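Local coordinates for protein galactose mutarotase related enzyme (Lactobacillus acidophilus, PDB 3DCD) that is of uncharacterised function but probably binds carbohydrate and may, like aldose 1-epimerases, interconvert sugar anomers, at residues V48-V53 against F109-N114; P254-A259 against F283-S288; V12-H17 against E89-L94; E134-G139 against N275-G280. One frame throughout, in Å; residues are numbered along the deposited sequence.

Contact 1. Residues V48-V53 against F109-N114; sequences VLFPIV and FEFRVN
An aromatic cluster of F50, F109 and F111 joins the residues after the short strand 48-49 to strand 109-118. F50 stacks face to face on F111, with centroids 4.1 Å apart and planes only 16° from parallel, and the overlap is displaced: CD1 of F50 lies 3.6 Å from CD2 of F111, toward the rim. With CG of F50 anti to the backbone N (chi1 173°), the side chains of F50 and F111 run past each other in opposite directions, and the F50 ring presents an edge to F109. There the geometry turns T-shaped: CE1 of F50 points at the face of F109, 3.8 Å from its CE2, the planes at 70°. Such interleaving of side chains between facing sheets belongs to the beta-sandwich of the galactose mutarotase-like fold; V128 of strand 121-130 also touches F50 and F111. P51, which follows a cis peptide bond, lays its CB over the other face of the F50 ring, so that ring is held between P51 and F111. At the edge of F111, CG1 of V48 lies near the ring plane, 3.7 Å from CE2, and the same methyl is 4.1 Å from CG2 of V113.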
loop_
_atom_site.group_PDB
_atom_site.type_symbol
_atom_site.label_atom_id
_atom_site.label_comp_id
_atom_site.label_asym_id
_atom_site.label_seq_id
_atom_site.Cartn_x
_atom_site.Cartn_y
_atom_site.Cartn_z
ATOM N N VAL A 48 1.794 5.815 2.310
ATOM C CA VAL A 48 2.075 4.867 3.379
ATOM C C VAL A 48 0.891 4.974 4.336
ATOM O O VAL A 48 0.453 6.093 4.675
ATOM C CB VAL A 48 3.428 5.209 4.041
ATOM C CG1 VAL A 48 3.652 4.370 5.339
ATOM C CG2 VAL A 48 4.583 4.999 3.030
ATOM N N LEU A 49 0.350 3.820 4.739
ATOM C CA LEU A 49 -0.842 3.772 5.600
ATOM C C LEU A 49 -0.425 3.344 7.018
ATOM O O LEU A 49 0.078 2.245 7.211
ATOM C CB LEU A 49 -1.890 2.806 5.020
ATOM C CG LEU A 49 -2.011 2.719 3.482
ATOM C CD1 LEU A 49 -2.950 1.604 3.044
ATOM C CD2 LEU A 49 -2.439 4.095 2.879
ATOM N N PHE A 50 -0.620 4.241 7.979
ATOM C CA PHE A 50 -0.187 4.064 9.370
ATOM C C PHE A 50 -0.714 5.237 10.197
ATOM O O PHE A 50 -0.637 6.391 9.747
ATOM C CB PHE A 50 1.344 4.015 9.457
ATOM C CG PHE A 50 1.885 4.002 10.867
ATOM C CD1 PHE A 50 2.171 5.191 11.528
ATOM C CD2 PHE A 50 2.127 2.797 11.530
ATOM C CE1 PHE A 50 2.685 5.193 12.835
ATOM C CE2 PHE A 50 2.642 2.795 12.831
ATOM C CZ PHE A 50 2.915 3.989 13.481
ATOM N N PRO A 51 -1.191 4.973 11.436
ATOM C CA PRO A 51 -1.271 3.726 12.205
ATOM C C PRO A 51 -2.570 2.950 12.081
ATOM O O PRO A 51 -2.852 2.095 12.941
ATOM C CB PRO A 51 -1.096 4.215 13.638
ATOM C CG PRO A 51 -1.867 5.505 13.637
ATOM C CD PRO A 51 -1.615 6.118 12.261
ATOM N N ILE A 52 -3.354 3.257 11.044
ATOM C CA ILE A 52 -4.480 2.403 10.636
ATOM C C ILE A 52 -4.455 2.254 9.130
ATOM O O ILE A 52 -3.891 3.097 8.429
ATOM C CB ILE A 52 -5.872 2.962 11.066
ATOM C CG1 ILE A 52 -6.154 4.346 10.446
ATOM C CG2 ILE A 52 -6.013 2.971 12.605
ATOM C CD1 ILE A 52 -7.559 4.877 10.752
ATOM N N VAL A 53 -5.053 1.161 8.651
ATOM C CA VAL A 53 -5.311 0.944 7.242
ATOM C C VAL A 53 -6.817 1.097 7.077
ATOM O O VAL A 53 -7.582 0.532 7.856
ATOM C CB VAL A 53 -4.906 -0.486 6.812
ATOM C CG1 VAL A 53 -5.431 -0.775 5.412
ATOM C CG2 VAL A 53 -3.404 -0.664 6.873
ATOM N N PHE A 109 6.174 5.972 19.510
ATOM C CA PHE A 109 6.678 4.972 18.567
ATOM C C PHE A 109 7.861 5.503 17.778
ATOM O O PHE A 109 8.108 6.714 17.741
ATOM C CB PHE A 109 5.563 4.561 17.586
ATOM C CG PHE A 109 5.020 5.722 16.771
ATOM C CD1 PHE A 109 3.901 6.430 17.204
ATOM C CD2 PHE A 109 5.650 6.126 15.595
ATOM C CE1 PHE A 109 3.417 7.520 16.474
ATOM C CE2 PHE A 109 5.176 7.214 14.860
ATOM C CZ PHE A 109 4.054 7.907 15.301
ATOM N N GLU A 110 8.569 4.579 17.128
ATOM C CA GLU A 110 9.473 4.895 16.031
ATOM C C GLU A 110 8.962 4.111 14.826
ATOM O O GLU A 110 8.883 2.889 14.879
ATOM C CB GLU A 110 10.915 4.487 16.363
ATOM C CG GLU A 110 11.558 5.279 17.504
ATOM C CD GLU A 110 12.998 4.848 17.805
ATOM O OE1 GLU A 110 13.464 3.815 17.263
ATOM O OE2 GLU A 110 13.658 5.547 18.585
ATOM N N PHE A 111 8.603 4.815 13.750
ATOM C CA PHE A 111 8.118 4.182 12.515
ATOM C C PHE A 111 9.113 4.439 11.393
ATOM O O PHE A 111 9.339 5.591 11.023
ATOM C CB PHE A 111 6.747 4.749 12.124
ATOM C CG PHE A 111 6.174 4.163 10.835
ATOM C CD1 PHE A 111 6.321 2.813 10.535
ATOM C CD2 PHE A 111 5.443 4.973 9.954
ATOM C CE1 PHE A 111 5.772 2.255 9.333
ATOM C CE2 PHE A 111 4.882 4.446 8.777
ATOM C CZ PHE A 111 5.040 3.083 8.466
ATOM N N ARG A 112 9.689 3.366 10.859
ATOM C CA ARG A 112 10.685 3.476 9.805
ATOM C C ARG A 112 10.167 2.857 8.511
ATOM O O ARG A 112 9.626 1.750 8.521
ATOM C CB ARG A 112 11.993 2.794 10.228
ATOM C CG ARG A 112 12.829 3.610 11.209
ATOM C CD ARG A 112 14.041 2.799 11.689
ATOM N NE ARG A 112 14.873 3.580 12.593
ATOM C CZ ARG A 112 14.653 3.679 13.904
ATOM N NH1 ARG A 112 13.637 3.033 14.469
ATOM N NH2 ARG A 112 15.451 4.419 14.645
ATOM N N VAL A 113 10.322 3.591 7.411
ATOM C CA VAL A 113 10.035 3.089 6.078
ATOM C C VAL A 113 11.352 3.070 5.314
ATOM O O VAL A 113 11.977 4.115 5.064
ATOM C CB VAL A 113 8.960 3.949 5.320
ATOM C CG1 VAL A 113 8.670 3.347 3.950
ATOM C CG2 VAL A 113 7.663 4.009 6.132
ATOM N N ASN A 114 11.790 1.862 4.990
ATOM C CA ASN A 114 13.032 1.667 4.278
ATOM C C ASN A 114 12.726 1.223 2.868
ATOM O O ASN A 114 11.904 0.335 2.659
ATOM C CB ASN A 114 13.895 0.606 4.950
ATOM C CG ASN A 114 15.078 0.180 4.074
ATOM O OD1 ASN A 114 16.075 0.891 3.955
ATOM N ND2 ASN A 114 14.962 -0.973 3.462
#

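Contact 2. Residues P254-A259 against F283-S288; sequences PWWGIA and FQAGFS
P254 and W256 reach across the interior of the beta-sandwich to F283, A285 and F287, joining strand 249-256 of one sheet to strand 282-292 of the facing one. The short strand axes run almost exactly antiparallel (173°) and approach to 8.1 Å, a spacing bridged by side chains, with no hydrogen bond between the two segments.

CH-pi contacts carry the centre. CB of A285 sits over the indole of W256, 3.6 Å from the centroid of the five-membered ring and close to its normal, so this small side chain lets the large flat one come down against the opposite strand. The second pair has its roles exchanged between strands: CG of P254 rests on the face of F287, 3.7 Å from the ring centroid. The two side chains cross at about a right angle. A chi1 of 59° places CG of F287 between its backbone N and carbonyl carbon, from where the ring offers its face to P254.

One aromatic pair adds to these. F283 turns its edge toward the pyrrole face of W256 in an offset T-shape, planes at 76°, with CZ of F283 4.0 Å from CD1 of W256.

One polar bond holds the indole: NE1 of W256 is hydrogen-bonded to D233, which limits how far the ring can turn. The benzo end packs closely on the backbone of G286, where CH2 of W256 comes within 3.2 Å of G286 O.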
loop_
_atom_site.group_PDB
_atom_site.type_symbol
_atom_site.label_atom_id
_atom_site.label_comp_id
_atom_site.label_asym_id
_atom_site.label_seq_id
_atom_site.Cartn_x
_atom_site.Cartn_y
_atom_site.Cartn_z
ATOM N N PRO A 254 -0.598 -3.975 -0.220
ATOM C CA PRO A 254 -0.399 -5.002 0.826
ATOM C C PRO A 254 -0.676 -4.391 2.195
ATOM O O PRO A 254 -0.170 -3.316 2.508
ATOM C CB PRO A 254 1.094 -5.384 0.671
ATOM C CG PRO A 254 1.525 -4.786 -0.679
ATOM C CD PRO A 254 0.684 -3.523 -0.773
ATOM N N TRP A 255 -1.492 -5.071 2.995
ATOM C CA TRP A 255 -2.012 -4.531 4.235
ATOM C C TRP A 255 -1.742 -5.470 5.400
ATOM O O TRP A 255 -2.039 -6.671 5.312
ATOM C CB TRP A 255 -3.541 -4.386 4.164
ATOM C CG TRP A 255 -4.119 -3.335 3.244
ATOM C CD1 TRP A 255 -3.488 -2.249 2.681
ATOM C CD2 TRP A 255 -5.488 -3.264 2.843
ATOM N NE1 TRP A 255 -4.408 -1.508 1.920
ATOM C CE2 TRP A 255 -5.633 -2.124 2.007
ATOM C CE3 TRP A 255 -6.618 -4.065 3.117
ATOM C CZ2 TRP A 255 -6.861 -1.772 1.431
ATOM C CZ3 TRP A 255 -7.843 -3.709 2.541
ATOM C CH2 TRP A 255 -7.952 -2.567 1.714
ATOM N N TRP A 256 -1.235 -4.895 6.488
ATOM C CA TRP A 256 -1.124 -5.530 7.793
ATOM C C TRP A 256 -2.080 -4.758 8.737
ATOM O O TRP A 256 -1.669 -4.165 9.731
ATOM C CB TRP A 256 0.323 -5.445 8.288
ATOM C CG TRP A 256 1.258 -6.308 7.485
ATOM C CD1 TRP A 256 1.661 -7.580 7.788
ATOM C CD2 TRP A 256 1.879 -5.973 6.227
ATOM N NE1 TRP A 256 2.497 -8.065 6.799
ATOM C CE2 TRP A 256 2.642 -7.098 5.827
ATOM C CE3 TRP A 256 1.853 -4.833 5.395
ATOM C CZ2 TRP A 256 3.392 -7.117 4.626
ATOM C CZ3 TRP A 256 2.589 -4.851 4.209
ATOM C CH2 TRP A 256 3.344 -5.986 3.829
ATOM N N GLY A 257 -3.359 -4.736 8.360
ATOM C CA GLY A 257 -4.358 -3.916 9.041
ATOM C C GLY A 257 -5.526 -3.817 8.090
ATOM O O GLY A 257 -5.381 -4.141 6.923
ATOM N N ILE A 258 -6.686 -3.371 8.575
ATOM C CA ILE A 258 -7.848 -3.281 7.700
ATOM C C ILE A 258 -8.883 -2.297 8.236
ATOM O O ILE A 258 -8.883 -1.955 9.426
ATOM C CB ILE A 258 -8.445 -4.703 7.448
ATOM C CG1 ILE A 258 -9.403 -4.732 6.243
ATOM C CG2 ILE A 258 -9.044 -5.313 8.710
ATOM C CD1 ILE A 258 -9.676 -6.179 5.740
ATOM N N ALA A 259 -9.753 -1.819 7.350
ATOM C CA ALA A 259 -10.829 -0.914 7.739
ATOM C C ALA A 259 -11.710 -1.526 8.845
ATOM O O ALA A 259 -11.756 -2.750 9.003
ATOM C CB ALA A 259 -11.677 -0.615 6.535
ATOM N N PHE A 283 8.056 -4.601 15.417
ATOM C CA PHE A 283 7.304 -5.278 14.380
ATOM C C PHE A 283 7.965 -4.963 13.044
ATOM O O PHE A 283 8.329 -3.822 12.786
ATOM C CB PHE A 283 5.860 -4.763 14.391
ATOM C CG PHE A 283 5.016 -5.246 13.237
ATOM C CD1 PHE A 283 4.921 -4.500 12.058
ATOM C CD2 PHE A 283 4.288 -6.425 13.341
ATOM C CE1 PHE A 283 4.124 -4.934 10.990
ATOM C CE2 PHE A 283 3.479 -6.866 12.283
ATOM C CZ PHE A 283 3.398 -6.108 11.108
ATOM N N GLN A 284 8.138 -5.973 12.200
ATOM C CA GLN A 284 8.673 -5.749 10.868
ATOM C C GLN A 284 7.773 -6.392 9.839
ATOM O O GLN A 284 7.317 -7.523 10.014
ATOM C CB GLN A 284 10.111 -6.271 10.730
ATOM C CG GLN A 284 11.150 -5.333 11.292
ATOM C CD GLN A 284 12.574 -5.814 11.047
ATOM O OE1 GLN A 284 12.854 -7.013 11.095
ATOM N NE2 GLN A 284 13.488 -4.870 10.793
ATOM N N ALA A 285 7.486 -5.637 8.780
ATOM C CA ALA A 285 6.732 -6.140 7.644
ATOM C C ALA A 285 7.227 -5.415 6.399
ATOM O O ALA A 285 8.087 -4.523 6.479
ATOM C CB ALA A 285 5.257 -5.882 7.843
ATOM N N GLY A 286 6.697 -5.791 5.244
ATOM C CA GLY A 286 7.054 -5.101 4.020
ATOM C C GLY A 286 6.720 -5.929 2.820
ATOM O O GLY A 286 6.212 -7.071 2.939
ATOM N N PHE A 287 6.994 -5.348 1.649
ATOM C CA PHE A 287 6.692 -6.006 0.391
ATOM C C PHE A 287 7.694 -5.573 -0.669
ATOM O O PHE A 287 8.465 -4.641 -0.443
ATOM C CB PHE A 287 5.249 -5.718 -0.033
ATOM C CG PHE A 287 4.943 -4.247 -0.215
ATOM C CD1 PHE A 287 4.624 -3.445 0.895
ATOM C CD2 PHE A 287 4.965 -3.672 -1.487
ATOM C CE1 PHE A 287 4.322 -2.100 0.735
ATOM C CE2 PHE A 287 4.653 -2.315 -1.660
ATOM C CZ PHE A 287 4.344 -1.534 -0.556
ATOM N N SER A 288 7.688 -6.255 -1.810
ATOM C CA SER A 288 8.671 -6.009 -2.849
ATOM C C SER A 288 7.995 -5.850 -4.201
ATOM O O SER A 288 6.986 -6.499 -4.471
ATOM C CB SER A 288 9.676 -7.148 -2.917
ATOM O OG SER A 288 10.290 -7.294 -1.652
#

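Contact 3. Residues V12-H17 against E89-L94; sequences VVISDH and ESITFL
F93 holds CG anti to its carbonyl carbon (chi1 -60°), which turns its ring toward I14 and the end of strand 10-15, and I14, with chi1 -49°, turns CG2 to that ring while CG1 carries CD1 toward I91. The contact packs one sheet on another: strand 10-15 is the middle strand of a small three-stranded antiparallel sheet, and strand 90-96 belongs to the large sheet of the mutarotase-like sandwich. The two strands run nearly parallel, 13° apart, with axes 9.8 Å from each other at closest, so the gap is filled mainly by side chains, and no hydrogen bond crosses it.

I14 makes two distinct contacts. Its CG2 lies 3.5 Å from CE2 of F93, approaching the ring obliquely, and its CD1 meets CG2 of I91 at 3.7 Å as the two isoleucines slide past each other.

Backbone meets the same side of the ring farther along, where the strand ends. S15 O stands over one face, 4.0 Å from CE1 of F93, and the chain then bends in an ST turn, with S15 OG accepting from the backbone N of H17 at 3.0 Å. The turn brings D16 beside the ring, but its carboxylate leads away, and OD1 is hydrogen-bonded to the amino terminus of M1. What D16 gives to F93 is carbon: its CA lies 3.6 Å from CE1 of the ring, and its CB 3.9 Å from the same atom.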
loop_
_atom_site.group_PDB
_atom_site.type_symbol
_atom_site.label_atom_id
_atom_site.label_comp_id
_atom_site.label_asym_id
_atom_site.label_seq_id
_atom_site.Cartn_x
_atom_site.Cartn_y
_atom_site.Cartn_z
ATOM N N VAL A 12 14.609 5.569 -8.636
ATOM C CA VAL A 12 13.453 5.755 -7.768
ATOM C C VAL A 12 13.611 7.083 -7.054
ATOM O O VAL A 12 14.679 7.372 -6.500
ATOM C CB VAL A 12 13.330 4.614 -6.719
ATOM C CG1 VAL A 12 12.070 4.811 -5.850
ATOM C CG2 VAL A 12 13.292 3.235 -7.402
ATOM N N VAL A 13 12.547 7.881 -7.066
ATOM C CA VAL A 13 12.527 9.144 -6.347
ATOM C C VAL A 13 11.478 9.062 -5.243
ATOM O O VAL A 13 10.340 8.660 -5.496
ATOM C CB VAL A 13 12.178 10.325 -7.277
ATOM C CG1 VAL A 13 12.129 11.628 -6.462
ATOM C CG2 VAL A 13 13.184 10.451 -8.410
ATOM N N ILE A 14 11.858 9.466 -4.032
ATOM C CA ILE A 14 10.974 9.360 -2.875
ATOM C C ILE A 14 10.995 10.658 -2.049
ATOM O O ILE A 14 12.053 11.250 -1.850
ATOM C CB ILE A 14 11.399 8.194 -1.968
ATOM C CG1 ILE A 14 11.620 6.922 -2.801
ATOM C CG2 ILE A 14 10.355 7.958 -0.881
ATOM C CD1 ILE A 14 12.758 6.087 -2.327
ATOM N N SER A 15 9.827 11.070 -1.560
ATOM C CA SER A 15 9.696 12.310 -0.783
ATOM C C SER A 15 9.729 12.020 0.702
ATOM O O SER A 15 9.181 11.011 1.162
ATOM C CB SER A 15 8.376 13.024 -1.120
ATOM O OG SER A 15 8.189 14.185 -0.301
ATOM N N ASP A 16 10.348 12.914 1.465
ATOM C CA ASP A 16 10.311 12.775 2.904
ATOM C C ASP A 16 8.910 13.090 3.462
ATOM O O ASP A 16 8.620 12.790 4.625
ATOM C CB ASP A 16 11.398 13.596 3.581
ATOM C CG ASP A 16 11.321 15.082 3.264
ATOM O OD1 ASP A 16 10.449 15.533 2.505
ATOM O OD2 ASP A 16 12.161 15.820 3.803
ATOM N N HIS A 17 8.070 13.706 2.630
ATOM C CA HIS A 17 6.676 13.905 2.972
ATOM C C HIS A 17 5.918 12.598 2.790
ATOM O O HIS A 17 5.725 12.128 1.664
ATOM C CB HIS A 17 6.044 15.022 2.146
ATOM C CG HIS A 17 4.701 15.436 2.660
ATOM N ND1 HIS A 17 3.521 15.028 2.077
ATOM C CD2 HIS A 17 4.353 16.176 3.736
ATOM C CE1 HIS A 17 2.505 15.510 2.770
ATOM N NE2 HIS A 17 2.983 16.208 3.778
ATOM N N GLU A 89 21.705 2.881 -3.076
ATOM C CA GLU A 89 20.593 1.949 -3.357
ATOM C C GLU A 89 19.655 1.733 -2.174
ATOM O O GLU A 89 18.872 0.784 -2.178
ATOM C CB GLU A 89 21.120 0.584 -3.823
ATOM C CG GLU A 89 21.906 0.576 -5.120
ATOM C CD GLU A 89 22.632 -0.754 -5.333
ATOM O OE1 GLU A 89 22.388 -1.703 -4.559
ATOM O OE2 GLU A 89 23.468 -0.857 -6.248
ATOM N N SER A 90 19.735 2.599 -1.159
ATOM C CA SER A 90 18.898 2.443 0.026
ATOM C C SER A 90 18.613 3.759 0.725
ATOM O O SER A 90 19.467 4.647 0.776
ATOM C CB SER A 90 19.553 1.473 1.020
ATOM O OG SER A 90 18.640 1.141 2.060
ATOM N N ILE A 91 17.416 3.872 1.290
ATOM C CA ILE A 91 17.072 5.060 2.095
ATOM C C ILE A 91 16.069 4.649 3.161
ATOM O O ILE A 91 15.198 3.822 2.925
ATOM C CB ILE A 91 16.563 6.241 1.206
ATOM C CG1 ILE A 91 16.323 7.510 2.021
ATOM C CG2 ILE A 91 15.308 5.833 0.399
ATOM C CD1 ILE A 91 16.324 8.763 1.178
ATOM N N THR A 92 16.231 5.210 4.356
ATOM C CA THR A 92 15.340 4.891 5.459
ATOM C C THR A 92 14.817 6.205 5.986
ATOM O O THR A 92 15.591 7.086 6.316
ATOM C CB THR A 92 16.073 4.113 6.592
ATOM O OG1 THR A 92 16.605 2.892 6.059
ATOM C CG2 THR A 92 15.122 3.783 7.765
ATOM N N PHE A 93 13.493 6.313 6.014
ATOM C CA PHE A 93 12.777 7.422 6.617
ATOM C C PHE A 93 12.281 7.047 8.019
ATOM O O PHE A 93 11.814 5.934 8.259
ATOM C CB PHE A 93 11.582 7.823 5.738
ATOM C CG PHE A 93 11.974 8.264 4.348
ATOM C CD1 PHE A 93 12.291 9.590 4.092
ATOM C CD2 PHE A 93 12.017 7.338 3.299
ATOM C CE1 PHE A 93 12.669 10.007 2.800
ATOM C CE2 PHE A 93 12.386 7.727 2.015
ATOM C CZ PHE A 93 12.708 9.066 1.759
ATOM N N LEU A 94 12.380 8.007 8.927
ATOM C CA LEU A 94 11.983 7.809 10.290
ATOM C C LEU A 94 10.981 8.870 10.718
ATOM O O LEU A 94 11.187 10.075 10.516
ATOM C CB LEU A 94 13.212 7.866 11.193
ATOM C CG LEU A 94 13.043 7.900 12.710
ATOM C CD1 LEU A 94 12.335 6.683 13.268
ATOM C CD2 LEU A 94 14.433 8.110 13.386
#

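Contact 4. Residues E134-G139 against N275-G280; sequences ETMIFG and NHLKPG
M136 and L277 form a hydrogen-bonded antiparallel pair, and F138 with N275 forms the next. M136 N gives to L277 O at 2.9 Å, and L277 N returns the bond to M136 O at 2.8 Å. F138 N reaches N275 O at 3.1 Å, while N275 N meets F138 O at 2.8 Å. L277 O has a second donor, the side-chain amide of N130, which also bonds to E134 O. Between these pairs, I137 O is satisfied by the hydroxyl of Y105, and CA of I137 makes a CA-H...O contact with N275 O, 3.3 Å away.

The side chains sort to two faces of this beta ladder. On one, CG2 of I137 lies over a face of the H276 imidazole. On the other, CB of N275 covers a face of the F138 ring, 3.9 Å from its centroid, and CB of L277 lies at the ring edge. CE of M136, a selenomethionine bent at chi3 (79°), is 3.4 Å from CD2 of L277, tighter than usual. F138 also meets F283 edge to face. Short strand 275-277 thus pairs with the start of strand 136-147, and the face bearing M136, F138 and L277 packs on strands 121-130 and 282-292 of the opposing sheet.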
loop_
_atom_site.group_PDB
_atom_site.type_symbol
_atom_site.label_atom_id
_atom_site.label_comp_id
_atom_site.label_asym_id
_atom_site.label_seq_id
_atom_site.Cartn_x
_atom_site.Cartn_y
_atom_site.Cartn_z
ATOM N N GLU A 134 2.666 0.856 27.447
ATOM C CA GLU A 134 1.630 -0.162 27.230
ATOM C C GLU A 134 1.681 -0.734 25.819
ATOM O O GLU A 134 2.338 -0.183 24.945
ATOM C CB GLU A 134 0.225 0.396 27.508
ATOM C CG GLU A 134 -0.010 0.927 28.942
ATOM C CD GLU A 134 -0.085 -0.172 30.020
ATOM O OE1 GLU A 134 -0.509 -1.314 29.722
ATOM O OE2 GLU A 134 0.270 0.120 31.190
ATOM N N THR A 135 0.967 -1.836 25.605
ATOM C CA THR A 135 0.899 -2.480 24.290
ATOM C C THR A 135 0.314 -1.508 23.256
ATOM O O THR A 135 -0.734 -0.906 23.480
ATOM C CB THR A 135 0.099 -3.795 24.370
ATOM O OG1 THR A 135 0.836 -4.718 25.181
ATOM C CG2 THR A 135 -0.102 -4.420 23.005
HETATM N N MSE A 136 1.042 -1.330 22.157
HETATM C CA MSE A 136 0.627 -0.459 21.067
HETATM C C MSE A 136 -0.251 -1.230 20.079
HETATM O O MSE A 136 0.020 -2.384 19.783
HETATM C CB MSE A 136 1.864 0.086 20.363
HETATM C CG MSE A 136 1.574 0.973 19.187
HETATM SE SE MSE A 136 3.239 1.819 18.669
HETATM C CE MSE A 136 3.985 0.322 17.716
ATOM N N ILE A 137 -1.297 -0.576 19.574
ATOM C CA ILE A 137 -2.246 -1.193 18.636
ATOM C C ILE A 137 -2.232 -0.364 17.346
ATOM O O ILE A 137 -2.562 0.815 17.387
ATOM C CB ILE A 137 -3.673 -1.302 19.262
ATOM C CG1 ILE A 137 -3.587 -2.106 20.572
ATOM C CG2 ILE A 137 -4.620 -2.033 18.303
ATOM C CD1 ILE A 137 -4.749 -1.947 21.559
ATOM N N PHE A 138 -1.796 -0.981 16.240
ATOM C CA PHE A 138 -1.641 -0.302 14.946
ATOM C C PHE A 138 -1.878 -1.200 13.732
ATOM O O PHE A 138 -1.718 -2.448 13.788
ATOM C CB PHE A 138 -0.238 0.316 14.806
ATOM C CG PHE A 138 0.835 -0.703 14.599
ATOM C CD1 PHE A 138 1.369 -1.395 15.689
ATOM C CD2 PHE A 138 1.289 -1.005 13.317
ATOM C CE1 PHE A 138 2.341 -2.370 15.492
ATOM C CE2 PHE A 138 2.249 -1.973 13.119
ATOM C CZ PHE A 138 2.778 -2.658 14.202
ATOM N N GLY A 139 -2.247 -0.550 12.624
ATOM C CA GLY A 139 -2.257 -1.164 11.308
ATOM C C GLY A 139 -1.222 -0.437 10.454
ATOM O O GLY A 139 -0.925 0.727 10.696
ATOM N N ASN A 275 -2.500 -4.990 14.632
ATOM C CA ASN A 275 -1.300 -5.537 15.278
ATOM C C ASN A 275 -1.168 -5.073 16.735
ATOM O O ASN A 275 -1.394 -3.903 17.040
ATOM C CB ASN A 275 -0.028 -5.162 14.492
ATOM C CG ASN A 275 -0.145 -5.468 13.016
ATOM O OD1 ASN A 275 -0.329 -4.560 12.193
ATOM N ND2 ASN A 275 -0.066 -6.745 12.663
ATOM N N HIS A 276 -0.798 -5.993 17.628
ATOM C CA HIS A 276 -0.555 -5.673 19.040
ATOM C C HIS A 276 0.919 -5.854 19.374
ATOM O O HIS A 276 1.459 -6.959 19.233
ATOM C CB HIS A 276 -1.419 -6.546 19.940
ATOM C CG HIS A 276 -2.880 -6.232 19.839
ATOM N ND1 HIS A 276 -3.628 -6.535 18.721
ATOM C CD2 HIS A 276 -3.726 -5.630 20.705
ATOM C CE1 HIS A 276 -4.871 -6.125 18.902
ATOM N NE2 HIS A 276 -4.956 -5.574 20.097
ATOM N N LEU A 277 1.571 -4.765 19.766
ATOM C CA LEU A 277 3.018 -4.737 19.931
ATOM C C LEU A 277 3.408 -4.345 21.351
ATOM O O LEU A 277 3.169 -3.213 21.792
ATOM C CB LEU A 277 3.660 -3.782 18.898
ATOM C CG LEU A 277 5.192 -3.717 18.834
ATOM C CD1 LEU A 277 5.777 -5.064 18.416
ATOM C CD2 LEU A 277 5.679 -2.612 17.884
ATOM N N LYS A 278 4.028 -5.284 22.062
ATOM C CA LYS A 278 4.402 -5.043 23.458
ATOM C C LYS A 278 5.475 -3.942 23.615
ATOM O O LYS A 278 6.254 -3.681 22.679
ATOM C CB LYS A 278 4.848 -6.353 24.121
ATOM C CG LYS A 278 3.767 -7.423 24.152
ATOM C CD LYS A 278 4.099 -8.516 25.149
ATOM C CE LYS A 278 3.038 -9.612 25.130
ATOM N NZ LYS A 278 3.358 -10.681 26.114
ATOM N N PRO A 279 5.513 -3.286 24.793
ATOM C CA PRO A 279 6.439 -2.177 25.026
ATOM C C PRO A 279 7.888 -2.537 24.699
ATOM O O PRO A 279 8.352 -3.618 25.044
ATOM C CB PRO A 279 6.261 -1.885 26.521
ATOM C CG PRO A 279 4.854 -2.294 26.801
ATOM C CD PRO A 279 4.665 -3.535 25.980
ATOM N N GLY A 280 8.562 -1.650 23.979
ATOM C CA GLY A 280 9.959 -1.840 23.596
ATOM C C GLY A 280 10.223 -2.761 22.417
ATOM O O GLY A 280 11.350 -2.796 21.915
#

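Contacts 1, 2 and 4 involve facing or neighbouring strands of one beta-sandwich. Contacts 1 and 2 join the sheet holding strands 48-49 and 249-256 to the nine-stranded sheet, their centres about 9 Å apart; V53 and L49 touch W255. Contact 4, about 13 Å from contact 1 and 15 Å from contact 2 between centres, is the pairing within the first sheet: P51 O lies 2.7 Å from G139 N. Contact 3 packs the small N-terminal sheet on strand 90-96, near the outermost strand 82-87 of the nine-stranded sheet and next to strand 109-118 of contact 1. Along the chain, contacts 1 and 3 interleave, as do 2 and 4, so segments distant in sequence build the sandwich together.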